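Local coordinates for protein Sfrice_029225 (Spodoptera frugiperda, PDB 6I50) that probably acts as a secreted cytokine of the tumour necrosis factor family, a trimeric Eiger ligand that engages TNF receptors, at residues A[5-10]-A[41-46]; A[35-40]-A[146-151]. One frame throughout, in Å; residues are numbered along the deposited sequence.

Contact 1. Residues A[5-10]-A[41-46]; sequences AAHFHG and YPAPWT
His9 and Tyr41 face each other as an antiparallel hydrogen-bonded pair: His9 N donates a hydrogen bond to Tyr41 O at 2.8 Å, and Tyr41 N returns a more bent bond to His9 O. With CG of His9 lodged between the backbone N and the carbonyl carbon (chi1 55°), the imidazole folds over the departing chain, CE1 resting 3.6 Å from Ala43 CA and Ala43 N lying over one face, near the rim. With an alanine here in place of the histidine, Ala43 would probably lose its covering ring, and a gap would open between strand 5-10 and the turn into helix 44-47. Next comes the non-hydrogen-bonded pair Phe8-Pro42, where Phe8 CD1 meets Pro42 CB at 3.9 Å, the two side chains slanting across one another; both also pack on Leu56. Strand 40-42 lies at the margin of the inner sheet of the TNF jelly roll, and strand 5-10 joins it to strand 144-161, Phe8 sharing backbone bonds there with Ile155. Beyond Pro42 the pairing ends with a nearly straight bond from Ala43 N to His7 O (2.9 Å, 172°), and the chain turns into the short helix. From that helix Thr46 OG1, anti to the carbonyl carbon, takes the hydrogen bond from His7 N at 2.9 Å, while CG2 meets Ala6 CB at 3.8 Å. The same OG1 sits over the centre of the Trp45 ring. That indole reaches back along the strand, CZ2 to His7 CB at 3.7 Å and CH2 to Ala5 CB, and its NE1 bonds to Ala126 O of the second subunit.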
ATOM      1  N   ALA A   5      -0.946 -18.032  -1.760  1.00 13.94           N
ATOM      2  CA  ALA A   5      -1.396 -16.661  -1.942  1.00 10.76           C
ATOM      3  C   ALA A   5      -2.818 -16.675  -2.478  1.00 10.81           C
ATOM      4  O   ALA A   5      -3.236 -17.632  -3.129  1.00 12.31           O
ATOM      5  CB  ALA A   5      -0.478 -15.899  -2.904  1.00 10.26           C
ATOM      6  N   ALA A   6      -3.545 -15.596  -2.212  1.00 11.12           N
ATOM      7  CA  ALA A   6      -4.919 -15.467  -2.677  1.00 12.55           C
ATOM      8  C   ALA A   6      -5.305 -13.995  -2.689  1.00 10.60           C
ATOM      9  O   ALA A   6      -4.807 -13.198  -1.889  1.00  9.86           O
ATOM     10  CB  ALA A   6      -5.888 -16.270  -1.796  1.00  9.90           C
ATOM     11  N   HIS A   7      -6.199 -13.647  -3.612  1.00  9.98           N
ATOM     12  CA  HIS A   7      -6.753 -12.305  -3.710  1.00  9.29           C
ATOM     13  C   HIS A   7      -8.265 -12.427  -3.808  1.00  9.99           C
ATOM     14  O   HIS A   7      -8.768 -13.181  -4.641  1.00 11.22           O
ATOM     15  CB  HIS A   7      -6.208 -11.558  -4.931  1.00  9.63           C
ATOM     16  CG  HIS A   7      -6.740 -10.166  -5.072  1.00  9.75           C
ATOM     17  ND1 HIS A   7      -6.156  -9.080  -4.455  1.00 10.48           N
ATOM     18  CD2 HIS A   7      -7.805  -9.683  -5.754  1.00 12.36           C
ATOM     19  CE1 HIS A   7      -6.831  -7.986  -4.763  1.00 12.09           C
ATOM     20  NE2 HIS A   7      -7.834  -8.324  -5.553  1.00 13.20           N
ATOM     21  N   PHE A   8      -8.979 -11.718  -2.940  1.00  9.08           N
ATOM     22  CA  PHE A   8     -10.437 -11.714  -2.931  1.00  8.36           C
ATOM     23  C   PHE A   8     -10.907 -10.281  -3.115  1.00 12.21           C
ATOM     24  O   PHE A   8     -10.403  -9.373  -2.445  1.00 13.79           O
ATOM     25  CB  PHE A   8     -10.982 -12.289  -1.620  1.00 13.69           C
ATOM     26  CG  PHE A   8     -10.362 -13.598  -1.241  1.00 13.01           C
ATOM     27  CD1 PHE A   8     -10.846 -14.780  -1.776  1.00 17.17           C
ATOM     28  CD2 PHE A   8      -9.275 -13.645  -0.377  1.00 11.15           C
ATOM     29  CE1 PHE A   8     -10.273 -15.996  -1.440  1.00 17.51           C
ATOM     30  CE2 PHE A   8      -8.699 -14.856  -0.032  1.00 13.73           C
ATOM     31  CZ  PHE A   8      -9.197 -16.034  -0.575  1.00 15.08           C
ATOM     32  N   HIS A   9     -11.870 -10.067  -4.007  1.00 13.15           N
ATOM     33  CA  HIS A   9     -12.293  -8.702  -4.285  1.00 11.57           C
ATOM     34  C   HIS A   9     -13.809  -8.582  -4.195  1.00 14.57           C
ATOM     35  O   HIS A   9     -14.539  -9.577  -4.163  1.00 15.02           O
ATOM     36  CB  HIS A   9     -11.777  -8.204  -5.655  1.00 11.64           C
ATOM     37  CG  HIS A   9     -12.142  -9.079  -6.816  1.00 17.68           C
ATOM     38  ND1 HIS A   9     -11.304  -9.253  -7.898  1.00 15.93           N
ATOM     39  CD2 HIS A   9     -13.259  -9.794  -7.087  1.00 19.90           C
ATOM     40  CE1 HIS A   9     -11.880 -10.053  -8.776  1.00 16.89           C
ATOM     41  NE2 HIS A   9     -13.069 -10.395  -8.310  1.00 18.70           N
ATOM     42  N   GLY A  10     -14.271  -7.336  -4.117  1.00 15.56           N
ATOM     43  CA  GLY A  10     -15.694  -7.094  -3.964  1.00 18.32           C
ATOM     44  C   GLY A  10     -16.455  -7.538  -5.199  1.00 19.35           C
ATOM     45  O   GLY A  10     -16.052  -7.270  -6.332  1.00 19.02           O
ATOM     46  N   TYR A  41     -15.124 -12.264  -3.192  1.00 15.14           N
ATOM     47  CA  TYR A  41     -15.089 -13.399  -4.091  1.00 12.57           C
ATOM     48  C   TYR A  41     -13.667 -13.524  -4.615  1.00 15.20           C
ATOM     49  O   TYR A  41     -13.034 -12.501  -4.911  1.00 14.13           O
ATOM     50  CB  TYR A  41     -16.069 -13.246  -5.262  1.00 14.59           C
ATOM     51  CG  TYR A  41     -16.344 -14.547  -5.975  1.00 19.42           C
ATOM     52  CD1 TYR A  41     -17.335 -15.406  -5.524  1.00 25.56           C
ATOM     53  CD2 TYR A  41     -15.604 -14.920  -7.089  1.00 20.22           C
ATOM     54  CE1 TYR A  41     -17.586 -16.606  -6.165  1.00 33.56           C
ATOM     55  CE2 TYR A  41     -15.848 -16.120  -7.738  1.00 29.18           C
ATOM     56  CZ  TYR A  41     -16.841 -16.958  -7.269  1.00 33.55           C
ATOM     57  OH  TYR A  41     -17.093 -18.151  -7.906  1.00 39.19           O
ATOM     58  N   PRO A  42     -13.139 -14.741  -4.740  1.00 15.56           N
ATOM     59  CA  PRO A  42     -11.773 -14.894  -5.262  1.00 10.76           C
ATOM     60  C   PRO A  42     -11.639 -14.356  -6.682  1.00 15.28           C
ATOM     61  O   PRO A  42     -12.515 -14.554  -7.531  1.00 15.29           O
ATOM     62  CB  PRO A  42     -11.546 -16.412  -5.213  1.00 14.53           C
ATOM     63  CG  PRO A  42     -12.922 -17.006  -5.194  1.00 17.48           C
ATOM     64  CD  PRO A  42     -13.750 -16.037  -4.406  1.00 18.41           C
ATOM     65  N   ALA A  43     -10.529 -13.652  -6.926  1.00 12.45           N
ATOM     66  CA  ALA A  43     -10.178 -13.242  -8.276  1.00 11.55           C
ATOM     67  C   ALA A  43      -9.953 -14.480  -9.143  1.00 10.83           C
ATOM     68  O   ALA A  43      -9.681 -15.568  -8.626  1.00 13.81           O
ATOM     69  CB  ALA A  43      -8.926 -12.366  -8.258  1.00 13.99           C
ATOM     70  N   PRO A  44     -10.066 -14.344 -10.464  1.00 13.29           N
ATOM     71  CA  PRO A  44      -9.913 -15.528 -11.327  1.00 15.51           C
ATOM     72  C   PRO A  44      -8.607 -16.281 -11.121  1.00 12.64           C
ATOM     73  O   PRO A  44      -8.619 -17.519 -11.124  1.00 14.05           O
ATOM     74  CB  PRO A  44     -10.030 -14.934 -12.736  1.00 18.54           C
ATOM     75  CG  PRO A  44     -10.949 -13.773 -12.554  1.00 16.64           C
ATOM     76  CD  PRO A  44     -10.571 -13.179 -11.214  1.00 15.13           C
ATOM     77  N   TRP A  45      -7.484 -15.584 -10.930  1.00 10.73           N
ATOM     78  CA  TRP A  45      -6.229 -16.310 -10.760  1.00 11.90           C
ATOM     79  C   TRP A  45      -6.230 -17.116  -9.470  1.00 14.47           C
ATOM     80  O   TRP A  45      -5.576 -18.161  -9.392  1.00 11.46           O
ATOM     81  CB  TRP A  45      -5.029 -15.353 -10.816  1.00 13.79           C
ATOM     82  CG  TRP A  45      -4.773 -14.468  -9.614  1.00  9.52           C
ATOM     83  CD1 TRP A  45      -5.043 -13.130  -9.513  1.00 13.02           C
ATOM     84  CD2 TRP A  45      -4.140 -14.841  -8.378  1.00  9.09           C
ATOM     85  NE1 TRP A  45      -4.641 -12.653  -8.283  1.00 11.27           N
ATOM     86  CE2 TRP A  45      -4.083 -13.683  -7.568  1.00 11.54           C
ATOM     87  CE3 TRP A  45      -3.621 -16.040  -7.875  1.00 14.80           C
ATOM     88  CZ2 TRP A  45      -3.535 -13.694  -6.283  1.00 13.77           C
ATOM     89  CZ3 TRP A  45      -3.082 -16.052  -6.598  1.00 11.78           C
ATOM     90  CH2 TRP A  45      -3.043 -14.884  -5.816  1.00 16.69           C
ATOM     91  N   THR A  46      -6.971 -16.659  -8.464  1.00 14.47           N
ATOM     92  CA  THR A  46      -7.099 -17.413  -7.225  1.00 14.26           C
ATOM     93  C   THR A  46      -7.982 -18.640  -7.420  1.00 13.95           C
ATOM     94  O   THR A  46      -7.631 -19.740  -6.982  1.00 14.80           O
ATOM     95  CB  THR A  46      -7.646 -16.497  -6.130  1.00 10.38           C
ATOM     96  OG1 THR A  46      -6.688 -15.461  -5.880  1.00 12.12           O
ATOM     97  CG2 THR A  46      -7.908 -17.270  -4.857  1.00 14.68           C
TER

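Contact 2. Residues A[35-40]-A[146-151]; sequences APHDVW and SLMQPE
In the TNF jelly roll, the connection that leads into strand 40-42, together with Trp40 at the start of that strand, meets the end of the first part of strand 144-161 and the break after Leu147. Met148 carries most of the contact. Its chain is bent at chi2 and chi3 (-49° and -57°), which curls the thioether back and sets the CE methyl against the six-membered ring of Trp40, 3.5 Å from CZ3 and 3.8 Å from CH2. The methyl comes in obliquely. Trp40 points its CB away from the 146-151 segment, yet the indole comes back so that its benzo end meets the methionine. Farther back on the same side chain, Met148 CG touches Val39 CB at 4.2 Å, a looser apolar contact. The sulfur also approaches His37, SD standing 5.4 Å from the ring centroid and 71° off its normal, a slanted sulfur-aromatic contact. Ser146 OG lies at the edge of that imidazole, in its plane, 3.5 Å from CE1. No hydrogen bond joins the two segments; the polar end of His37 is held by Asn139, whose OD1 pairs with NE2, and this bond probably fixes how the ring is turned. Ile76 of strand 68-80 packs against His37, Trp40 and Ser146, while Val29 touches Met148, so the methionine is buried among strands of the inner sheet. His37 also shares backbone bonds with Val137 of strand 134-139, in the other sheet, so 35-40 is a connection between the two sheets of the jelly-roll sandwich, passing the buried Met148 and leading into Trp40.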
ATOM      1  N   ALA A  35     -20.514  -6.045  11.879  1.00 28.21           N
ATOM      2  CA  ALA A  35     -20.547  -7.146  10.923  1.00 29.74           C
ATOM      3  C   ALA A  35     -19.314  -7.097  10.025  1.00 23.64           C
ATOM      4  O   ALA A  35     -18.858  -6.011   9.654  1.00 22.64           O
ATOM      5  CB  ALA A  35     -21.804  -7.083  10.063  1.00 27.20           C
ATOM      6  N   PRO A  36     -18.746  -8.241   9.663  1.00 22.97           N
ATOM      7  CA  PRO A  36     -17.623  -8.233   8.726  1.00 20.36           C
ATOM      8  C   PRO A  36     -18.088  -7.976   7.303  1.00 20.97           C
ATOM      9  O   PRO A  36     -19.205  -8.325   6.917  1.00 21.11           O
ATOM     10  CB  PRO A  36     -17.038  -9.642   8.866  1.00 23.13           C
ATOM     11  CG  PRO A  36     -18.203 -10.487   9.257  1.00 27.56           C
ATOM     12  CD  PRO A  36     -19.116  -9.606  10.083  1.00 28.51           C
ATOM     13  N   HIS A  37     -17.213  -7.341   6.527  1.00 17.28           N
ATOM     14  CA  HIS A  37     -17.423  -7.276   5.088  1.00 16.60           C
ATOM     15  C   HIS A  37     -17.490  -8.697   4.539  1.00 22.75           C
ATOM     16  O   HIS A  37     -16.625  -9.527   4.837  1.00 20.61           O
ATOM     17  CB  HIS A  37     -16.291  -6.486   4.424  1.00 16.36           C
ATOM     18  CG  HIS A  37     -16.300  -5.023   4.756  1.00 15.13           C
ATOM     19  ND1 HIS A  37     -16.891  -4.082   3.940  1.00 19.12           N
ATOM     20  CD2 HIS A  37     -15.797  -4.340   5.813  1.00 15.31           C
ATOM     21  CE1 HIS A  37     -16.750  -2.883   4.478  1.00 16.94           C
ATOM     22  NE2 HIS A  37     -16.092  -3.011   5.616  1.00 16.69           N
ATOM     23  N   ASP A  38     -18.542  -8.999   3.768  1.00 18.37           N
ATOM     24  CA  ASP A  38     -18.727 -10.387   3.355  1.00 19.72           C
ATOM     25  C   ASP A  38     -19.106 -10.527   1.884  1.00 20.48           C
ATOM     26  O   ASP A  38     -19.551 -11.605   1.471  1.00 32.40           O
ATOM     27  CB  ASP A  38     -19.775 -11.085   4.233  1.00 25.92           C
ATOM     28  CG  ASP A  38     -21.140 -10.419   4.175  1.00 28.59           C
ATOM     29  OD1 ASP A  38     -21.314  -9.438   3.420  1.00 32.50           O
ATOM     30  OD2 ASP A  38     -22.048 -10.886   4.894  1.00 38.07           O
ATOM     31  N   VAL A  39     -18.939  -9.477   1.084  1.00 19.61           N
ATOM     32  CA  VAL A  39     -19.252  -9.553  -0.339  1.00 23.67           C
ATOM     33  C   VAL A  39     -17.952  -9.760  -1.113  1.00 20.36           C
ATOM     34  O   VAL A  39     -17.709  -9.106  -2.131  1.00 25.82           O
ATOM     35  CB  VAL A  39     -20.006  -8.291  -0.802  1.00 26.98           C
ATOM     36  CG1 VAL A  39     -20.681  -8.516  -2.145  1.00 38.02           C
ATOM     37  CG2 VAL A  39     -21.041  -7.890   0.242  1.00 33.46           C
ATOM     38  N   TRP A  40     -17.104 -10.661  -0.621  1.00 16.48           N
ATOM     39  CA  TRP A  40     -15.842 -11.003  -1.260  1.00 15.95           C
ATOM     40  C   TRP A  40     -16.025 -12.176  -2.213  1.00 17.51           C
ATOM     41  O   TRP A  40     -16.928 -12.999  -2.057  1.00 21.12           O
ATOM     42  CB  TRP A  40     -14.774 -11.393  -0.230  1.00 13.96           C
ATOM     43  CG  TRP A  40     -14.433 -10.380   0.810  1.00 16.70           C
ATOM     44  CD1 TRP A  40     -14.413 -10.574   2.163  1.00 17.88           C
ATOM     45  CD2 TRP A  40     -14.018  -9.025   0.595  1.00 14.98           C
ATOM     46  NE1 TRP A  40     -14.022  -9.422   2.801  1.00 19.22           N
ATOM     47  CE2 TRP A  40     -13.771  -8.458   1.862  1.00 17.34           C
ATOM     48  CE3 TRP A  40     -13.833  -8.238  -0.545  1.00 16.79           C
ATOM     49  CZ2 TRP A  40     -13.354  -7.139   2.019  1.00 20.25           C
ATOM     50  CZ3 TRP A  40     -13.423  -6.929  -0.384  1.00 16.63           C
ATOM     51  CH2 TRP A  40     -13.190  -6.392   0.885  1.00 18.06           C
ATOM     52  N   SER A 146     -19.943   1.095   1.473  1.00 14.59           N
ATOM     53  CA  SER A 146     -18.757   0.895   0.654  1.00 16.78           C
ATOM     54  C   SER A 146     -19.163   0.334  -0.701  1.00 16.92           C
ATOM     55  O   SER A 146     -20.221  -0.284  -0.850  1.00 17.69           O
ATOM     56  CB  SER A 146     -17.747  -0.039   1.336  1.00 19.79           C
ATOM     57  OG  SER A 146     -18.383  -1.204   1.832  1.00 27.93           O
ATOM     58  N   LEU A 147     -18.308   0.561  -1.699  1.00 14.71           N
ATOM     59  CA  LEU A 147     -18.528   0.046  -3.049  1.00 14.32           C
ATOM     60  C   LEU A 147     -17.785  -1.276  -3.193  1.00 13.81           C
ATOM     61  O   LEU A 147     -16.548  -1.311  -3.176  1.00 14.80           O
ATOM     62  CB  LEU A 147     -18.068   1.050  -4.102  1.00 13.65           C
ATOM     63  CG  LEU A 147     -18.900   2.321  -4.230  1.00 16.70           C
ATOM     64  CD1 LEU A 147     -18.294   3.246  -5.276  1.00 16.17           C
ATOM     65  CD2 LEU A 147     -20.334   1.972  -4.592  1.00 24.01           C
ATOM     66  N   MET A 148     -18.535  -2.364  -3.338  1.00 13.45           N
ATOM     67  CA  MET A 148     -17.938  -3.694  -3.425  1.00 17.03           C
ATOM     68  C   MET A 148     -17.848  -4.111  -4.893  1.00 20.53           C
ATOM     69  O   MET A 148     -18.583  -4.963  -5.396  1.00 19.46           O
ATOM     70  CB  MET A 148     -18.734  -4.692  -2.589  1.00 21.19           C
ATOM     71  CG  MET A 148     -18.947  -4.240  -1.150  1.00 34.23           C
ATOM     72  SD  MET A 148     -17.401  -3.691  -0.406  1.00 50.93           S
ATOM     73  CE  MET A 148     -16.450  -5.162  -0.624  1.00  9.78           C
ATOM     74  N   GLN A 149     -16.915  -3.465  -5.579  1.00 16.22           N
ATOM     75  CA  GLN A 149     -16.581  -3.734  -6.966  1.00 13.12           C
ATOM     76  C   GLN A 149     -15.122  -4.165  -7.023  1.00 12.50           C
ATOM     77  O   GLN A 149     -14.322  -3.736  -6.184  1.00 13.13           O
ATOM     78  CB  GLN A 149     -16.817  -2.496  -7.846  1.00 15.43           C
ATOM     79  CG  GLN A 149     -18.269  -2.001  -7.824  1.00 19.13           C
ATOM     80  CD  GLN A 149     -18.452  -0.645  -8.490  1.00 30.10           C
ATOM     81  OE1 GLN A 149     -17.582   0.221  -8.425  1.00 39.72           O
ATOM     82  NE2 GLN A 149     -19.594  -0.458  -9.137  1.00 35.44           N
ATOM     83  N   PRO A 150     -14.747  -5.034  -7.974  1.00 13.58           N
ATOM     84  CA  PRO A 150     -13.452  -5.727  -7.854  1.00 14.37           C
ATOM     85  C   PRO A 150     -12.262  -4.791  -7.831  1.00 14.54           C
ATOM     86  O   PRO A 150     -11.292  -5.038  -7.105  1.00 13.90           O
ATOM     87  CB  PRO A 150     -13.429  -6.636  -9.093  1.00 16.49           C
ATOM     88  CG  PRO A 150     -14.845  -6.769  -9.504  1.00 20.99           C
ATOM     89  CD  PRO A 150     -15.504  -5.475  -9.157  1.00 16.24           C
ATOM     90  N   GLU A 151     -12.303  -3.723  -8.620  1.00 15.70           N
ATOM     91  CA  GLU A 151     -11.194  -2.783  -8.658  1.00 11.66           C
ATOM     92  C   GLU A 151     -11.175  -1.835  -7.463  1.00 11.44           C
ATOM     93  O   GLU A 151     -10.167  -1.152  -7.257  1.00 13.51           O
ATOM     94  CB  GLU A 151     -11.246  -1.985  -9.965  1.00 13.43           C
ATOM     95  CG  GLU A 151     -12.295  -0.867  -9.998  1.00 16.20           C
ATOM     96  CD  GLU A 151     -13.701  -1.343 -10.311  1.00 25.73           C
ATOM     97  OE1 GLU A 151     -13.933  -2.570 -10.428  1.00 21.95           O
ATOM     98  OE2 GLU A 151     -14.585  -0.471 -10.450  1.00 27.80           O
TER

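In the fold
Along the chain the segments alternate, 5-10, 35-40, 41-46, then 146-151, and the middle two are consecutive: the chain leaves contact 2 at Trp40 and enters contact 1 at Tyr41. The centres lie about 12 Å apart, and the contacts touch, with Trp40 CE3 3.7 Å from His9 C and Pro150 CD 3.4 Å from Gly10 O. Both reach the same sheet, in which strand 5-10 pairs antiparallel with 40-42 and with 144-161. Trp45, Pro44 and His7 of contact 1 meet the second subunit of the trimer, as does Glu151 at the end of contact 2. The run 35-46 thus passes from beside strand 134-139, past Met148, to the edge of the inner sheet and the subunit interface.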